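Local structure of alginate lyase (Aplysia kurodai, 5GMT) at residues Val90-Phe104 against Cys261-His275. The protein probably cleaves alginate, with specificity for polymannuronate, as a eukaryotic polysaccharide lyase of family 14. Sequence-based numbering, arbitrary orientation.
Sequences VDAMILKYDVYFENF and CYSYFKNFQILTPSH
I94 and L271 trade backbone hydrogen bonds, and the same reciprocal pattern joins K96 with Q269, D98 with K266, Y100 with Y264 and E102 with Y262. Strands 92-102 and 261-272 are thus antiparallel neighbours. Between K96 and D98 the register slips by one residue, a beta bulge at N267.

The charged contact lies beside this bulge. K266 NZ forms a salt bridge to D98 OD2 (2.7 Å) on the anti side of the carboxylate. N267 ND2 donates to D98 OD2 at 3.3 Å, from the opposite face of the carboxylate plane. Beyond CG the lysine chain is extended until chi4 (63°) turns NZ onto D98. D98 OD1 is hydrogen-bonded to S193 of strand 191-199, which also pairs with 92-102. An alanine in place of D98 would probably leave the K266 ammonium without its carboxylate mate and N267 ND2 without this acceptor.

Farther along, Y264 OH donates to E102 OE1 (2.7 Å) from above the carboxylate plane. A water bridges E102 OE2 and Y264 OH, and H53 also bonds OE1.

The face with V99 and F265 is mainly apolar. V99 CG2 sits over the F265 ring, 4.0 Å from its centroid. Y97 CB lies over F268, while Y97 CD2 meets the F265 ring at its edge. Y97 OH bonds P113 of strand 110-118. M93 CG presses tightly on I270 CG2 (3.5 Å).

The chemistry is two-sided: aromatic and aliphatic groups pack between the two sheets of this concanavalin-like fold, while the D98 and E102 face carries one salt bridge and one tyrosine-carboxylate bond beside aliphatic I94 and L271.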
# COMPACT_ATOMS: atom_id res chain seq x y z
N VAL A 90 -14.63 -4.99 10.26
CA VAL A 90 -13.34 -4.68 10.89
C VAL A 90 -12.99 -3.20 10.78
O VAL A 90 -12.91 -2.66 9.68
CB VAL A 90 -12.20 -5.51 10.28
CG1 VAL A 90 -10.85 -5.09 10.87
CG2 VAL A 90 -12.45 -6.99 10.52
N ASP A 91 -12.76 -2.56 11.92
CA ASP A 91 -12.50 -1.11 11.95
C ASP A 91 -11.05 -0.76 12.25
O ASP A 91 -10.65 0.41 12.15
CB ASP A 91 -13.42 -0.45 12.98
CG ASP A 91 -14.88 -0.56 12.59
OD1 ASP A 91 -15.16 -0.61 11.37
OD2 ASP A 91 -15.74 -0.60 13.50
N ALA A 92 -10.28 -1.77 12.64
CA ALA A 92 -8.85 -1.58 12.86
C ALA A 92 -8.06 -2.76 12.30
O ALA A 92 -8.43 -3.92 12.48
CB ALA A 92 -8.54 -1.38 14.35
N MET A 93 -6.96 -2.45 11.62
CA MET A 93 -6.20 -3.48 10.94
C MET A 93 -4.73 -3.07 10.91
O MET A 93 -4.42 -1.89 10.78
CB MET A 93 -6.76 -3.67 9.53
CG MET A 93 -6.59 -5.02 8.91
SD MET A 93 -7.36 -5.05 7.27
CE MET A 93 -8.99 -5.66 7.68
N ILE A 94 -3.84 -4.05 11.04
CA ILE A 94 -2.42 -3.82 10.85
C ILE A 94 -1.92 -4.66 9.68
O ILE A 94 -2.12 -5.87 9.67
CB ILE A 94 -1.59 -4.18 12.11
CG1 ILE A 94 -2.03 -3.34 13.32
CG2 ILE A 94 -0.10 -3.99 11.85
CD1 ILE A 94 -1.29 -3.73 14.60
N LEU A 95 -1.30 -4.02 8.70
CA LEU A 95 -0.66 -4.75 7.61
C LEU A 95 0.84 -4.73 7.82
O LEU A 95 1.40 -3.67 8.06
CB LEU A 95 -0.99 -4.12 6.26
CG LEU A 95 -0.24 -4.67 5.05
CD1 LEU A 95 -0.65 -6.11 4.80
CD2 LEU A 95 -0.49 -3.82 3.80
N LYS A 96 1.48 -5.89 7.72
CA LYS A 96 2.94 -5.95 7.79
C LYS A 96 3.45 -6.67 6.57
O LYS A 96 2.81 -7.60 6.11
CB LYS A 96 3.42 -6.68 9.03
CG LYS A 96 3.03 -6.04 10.35
CD LYS A 96 3.63 -6.79 11.52
CE LYS A 96 3.16 -6.20 12.83
NZ LYS A 96 3.80 -6.88 14.00
N TYR A 97 4.60 -6.25 6.05
CA TYR A 97 5.30 -7.02 5.04
C TYR A 97 6.74 -6.55 4.98
O TYR A 97 7.05 -5.45 5.43
CB TYR A 97 4.65 -6.91 3.65
CG TYR A 97 4.50 -5.52 3.08
CD1 TYR A 97 3.34 -4.78 3.30
CD2 TYR A 97 5.51 -4.95 2.30
CE1 TYR A 97 3.19 -3.49 2.75
CE2 TYR A 97 5.36 -3.67 1.76
CZ TYR A 97 4.19 -2.95 1.98
OH TYR A 97 4.04 -1.68 1.44
N ASP A 98 7.61 -7.40 4.44
CA ASP A 98 8.98 -7.03 4.15
C ASP A 98 9.13 -6.73 2.67
O ASP A 98 8.60 -7.47 1.84
CB ASP A 98 9.95 -8.16 4.54
CG ASP A 98 9.93 -8.47 6.02
OD1 ASP A 98 9.62 -7.58 6.84
OD2 ASP A 98 10.26 -9.63 6.35
N VAL A 99 9.84 -5.66 2.33
CA VAL A 99 10.15 -5.39 0.93
C VAL A 99 11.64 -5.06 0.72
O VAL A 99 12.23 -4.30 1.49
CB VAL A 99 9.27 -4.23 0.38
CG1 VAL A 99 9.43 -2.97 1.23
CG2 VAL A 99 9.57 -3.95 -1.07
N TYR A 100 12.22 -5.68 -0.30
CA TYR A 100 13.58 -5.40 -0.76
C TYR A 100 13.55 -4.57 -2.04
O TYR A 100 12.83 -4.92 -2.98
CB TYR A 100 14.33 -6.72 -1.00
CG TYR A 100 15.82 -6.57 -1.25
CD1 TYR A 100 16.30 -6.22 -2.51
CD2 TYR A 100 16.73 -6.82 -0.24
CE1 TYR A 100 17.68 -6.09 -2.74
CE2 TYR A 100 18.10 -6.70 -0.46
CZ TYR A 100 18.56 -6.34 -1.71
OH TYR A 100 19.93 -6.22 -1.92
N PHE A 101 14.32 -3.49 -2.10
CA PHE A 101 14.46 -2.71 -3.33
C PHE A 101 15.78 -3.02 -4.00
O PHE A 101 16.84 -2.80 -3.42
CB PHE A 101 14.37 -1.20 -3.05
CG PHE A 101 13.06 -0.76 -2.47
CD1 PHE A 101 12.88 -0.75 -1.09
CD2 PHE A 101 12.03 -0.36 -3.29
CE1 PHE A 101 11.67 -0.34 -0.54
CE2 PHE A 101 10.81 0.05 -2.73
CZ PHE A 101 10.64 0.06 -1.36
N GLU A 102 15.72 -3.51 -5.23
CA GLU A 102 16.95 -3.84 -5.95
C GLU A 102 17.16 -2.93 -7.15
O GLU A 102 16.34 -2.91 -8.08
CB GLU A 102 16.92 -5.31 -6.40
CG GLU A 102 18.15 -5.72 -7.17
CD GLU A 102 18.03 -7.13 -7.70
OE1 GLU A 102 17.72 -8.03 -6.89
OE2 GLU A 102 18.24 -7.33 -8.92
N ASN A 103 18.26 -2.18 -7.12
CA ASN A 103 18.67 -1.26 -8.19
C ASN A 103 17.74 -0.05 -8.35
O ASN A 103 17.45 0.38 -9.46
CB ASN A 103 18.77 -2.01 -9.53
CG ASN A 103 19.73 -1.35 -10.49
OD1 ASN A 103 20.71 -0.73 -10.06
ND2 ASN A 103 19.46 -1.45 -11.78
N PHE A 104 17.30 0.50 -7.22
CA PHE A 104 16.54 1.75 -7.20
C PHE A 104 17.49 2.93 -6.94
O PHE A 104 18.22 2.91 -5.95
CB PHE A 104 15.46 1.71 -6.11
CG PHE A 104 14.26 0.87 -6.47
CD1 PHE A 104 14.37 -0.50 -6.63
CD2 PHE A 104 13.00 1.46 -6.61
CE1 PHE A 104 13.26 -1.27 -6.94
CE2 PHE A 104 11.88 0.69 -6.93
CZ PHE A 104 12.02 -0.67 -7.09
N CYS A 261 14.72 -2.70 -12.66
CA CYS A 261 14.82 -2.88 -11.21
C CYS A 261 13.75 -3.83 -10.70
O CYS A 261 12.81 -4.18 -11.43
CB CYS A 261 14.74 -1.53 -10.50
SG CYS A 261 13.23 -0.61 -10.87
N TYR A 262 13.90 -4.24 -9.45
CA TYR A 262 13.09 -5.31 -8.89
C TYR A 262 12.74 -5.07 -7.44
O TYR A 262 13.57 -4.61 -6.64
CB TYR A 262 13.81 -6.66 -8.98
CG TYR A 262 14.37 -7.02 -10.33
CD1 TYR A 262 15.57 -6.48 -10.77
CD2 TYR A 262 13.73 -7.95 -11.15
CE1 TYR A 262 16.09 -6.82 -12.00
CE2 TYR A 262 14.25 -8.30 -12.38
CZ TYR A 262 15.43 -7.72 -12.80
OH TYR A 262 15.97 -8.07 -14.02
N SER A 263 11.52 -5.42 -7.08
CA SER A 263 11.16 -5.45 -5.68
C SER A 263 10.82 -6.89 -5.30
O SER A 263 10.40 -7.68 -6.14
CB SER A 263 9.99 -4.51 -5.37
OG SER A 263 8.84 -4.81 -6.15
N TYR A 264 11.02 -7.20 -4.02
CA TYR A 264 10.75 -8.52 -3.48
C TYR A 264 9.90 -8.39 -2.23
O TYR A 264 10.21 -7.57 -1.38
CB TYR A 264 12.05 -9.24 -3.11
CG TYR A 264 13.04 -9.40 -4.23
CD1 TYR A 264 13.72 -8.30 -4.75
CD2 TYR A 264 13.34 -10.66 -4.75
CE1 TYR A 264 14.64 -8.45 -5.79
CE2 TYR A 264 14.26 -10.82 -5.78
CZ TYR A 264 14.91 -9.71 -6.29
OH TYR A 264 15.82 -9.86 -7.30
N PHE A 265 8.85 -9.20 -2.11
CA PHE A 265 7.98 -9.10 -0.95
C PHE A 265 7.89 -10.45 -0.26
O PHE A 265 7.74 -11.48 -0.93
CB PHE A 265 6.57 -8.64 -1.34
CG PHE A 265 6.52 -7.28 -1.97
CD1 PHE A 265 6.75 -7.12 -3.33
CD2 PHE A 265 6.20 -6.15 -1.21
CE1 PHE A 265 6.69 -5.88 -3.93
CE2 PHE A 265 6.14 -4.90 -1.80
CZ PHE A 265 6.38 -4.76 -3.16
N LYS A 266 7.98 -10.45 1.06
CA LYS A 266 7.78 -11.66 1.84
C LYS A 266 7.14 -11.32 3.19
O LYS A 266 6.97 -10.15 3.51
CB LYS A 266 9.12 -12.39 2.04
CG LYS A 266 10.10 -11.63 2.93
CD LYS A 266 11.45 -12.37 3.05
CE LYS A 266 12.43 -11.60 3.90
NZ LYS A 266 11.97 -11.45 5.34
N ASN A 267 6.77 -12.35 3.96
CA ASN A 267 6.36 -12.14 5.35
C ASN A 267 5.18 -11.15 5.49
O ASN A 267 5.23 -10.23 6.31
CB ASN A 267 7.57 -11.65 6.16
CG ASN A 267 7.37 -11.79 7.66
OD1 ASN A 267 6.47 -12.51 8.11
ND2 ASN A 267 8.20 -11.10 8.44
N PHE A 268 4.15 -11.34 4.68
CA PHE A 268 2.89 -10.60 4.81
C PHE A 268 2.13 -11.02 6.07
O PHE A 268 2.07 -12.20 6.40
CB PHE A 268 1.98 -10.85 3.60
CG PHE A 268 2.48 -10.25 2.33
CD1 PHE A 268 2.07 -8.98 1.93
CD2 PHE A 268 3.35 -10.96 1.50
CE1 PHE A 268 2.53 -8.44 0.75
CE2 PHE A 268 3.79 -10.42 0.31
CZ PHE A 268 3.37 -9.16 -0.07
N GLN A 269 1.52 -10.05 6.75
CA GLN A 269 0.64 -10.34 7.89
C GLN A 269 -0.47 -9.30 7.98
O GLN A 269 -0.23 -8.11 7.77
CB GLN A 269 1.39 -10.32 9.22
CG GLN A 269 2.62 -11.17 9.33
CD GLN A 269 3.31 -10.94 10.67
OE1 GLN A 269 2.66 -10.96 11.72
NE2 GLN A 269 4.61 -10.68 10.63
N ILE A 270 -1.67 -9.75 8.33
CA ILE A 270 -2.74 -8.82 8.67
C ILE A 270 -3.24 -9.18 10.06
O ILE A 270 -3.66 -10.32 10.30
CB ILE A 270 -3.89 -8.85 7.64
CG1 ILE A 270 -3.42 -8.23 6.32
CG2 ILE A 270 -5.08 -8.08 8.17
CD1 ILE A 270 -4.48 -8.27 5.22
N LEU A 271 -3.14 -8.21 10.96
CA LEU A 271 -3.66 -8.36 12.32
C LEU A 271 -4.85 -7.44 12.54
O LEU A 271 -4.99 -6.43 11.84
CB LEU A 271 -2.58 -8.04 13.36
CG LEU A 271 -1.28 -8.82 13.27
CD1 LEU A 271 -0.30 -8.09 12.37
CD2 LEU A 271 -0.71 -9.01 14.67
N THR A 272 -5.68 -7.79 13.52
CA THR A 272 -6.82 -6.95 13.87
C THR A 272 -6.78 -6.58 15.34
O THR A 272 -7.28 -7.32 16.18
CB THR A 272 -8.17 -7.65 13.57
OG1 THR A 272 -8.20 -8.91 14.24
CG2 THR A 272 -8.36 -7.87 12.07
N PRO A 273 -6.17 -5.42 15.67
CA PRO A 273 -6.14 -4.97 17.06
C PRO A 273 -7.49 -4.40 17.46
O PRO A 273 -8.34 -4.18 16.60
CB PRO A 273 -5.08 -3.88 17.05
CG PRO A 273 -5.22 -3.27 15.66
CD PRO A 273 -5.60 -4.42 14.75
N SER A 274 -7.67 -4.15 18.75
CA SER A 274 -8.87 -3.48 19.22
C SER A 274 -8.95 -2.08 18.63
O SER A 274 -7.97 -1.34 18.64
CB SER A 274 -8.89 -3.40 20.74
OG SER A 274 -8.94 -4.69 21.32
N HIS A 275 -10.12 -1.73 18.11
CA HIS A 275 -10.35 -0.40 17.54
C HIS A 275 -10.17 0.69 18.60
O HIS A 275 -10.76 0.62 19.67
CB HIS A 275 -11.76 -0.34 16.93
CG HIS A 275 -11.98 0.87 16.08
ND1 HIS A 275 -13.20 1.52 16.01
CD2 HIS A 275 -11.15 1.54 15.24
CE1 HIS A 275 -13.11 2.53 15.17
NE2 HIS A 275 -11.88 2.57 14.69
O HOH W 1 -15.39 -0.45 16.01
O HOH W 2 -10.02 -4.66 14.51
O HOH W 3 17.72 -9.95 -9.45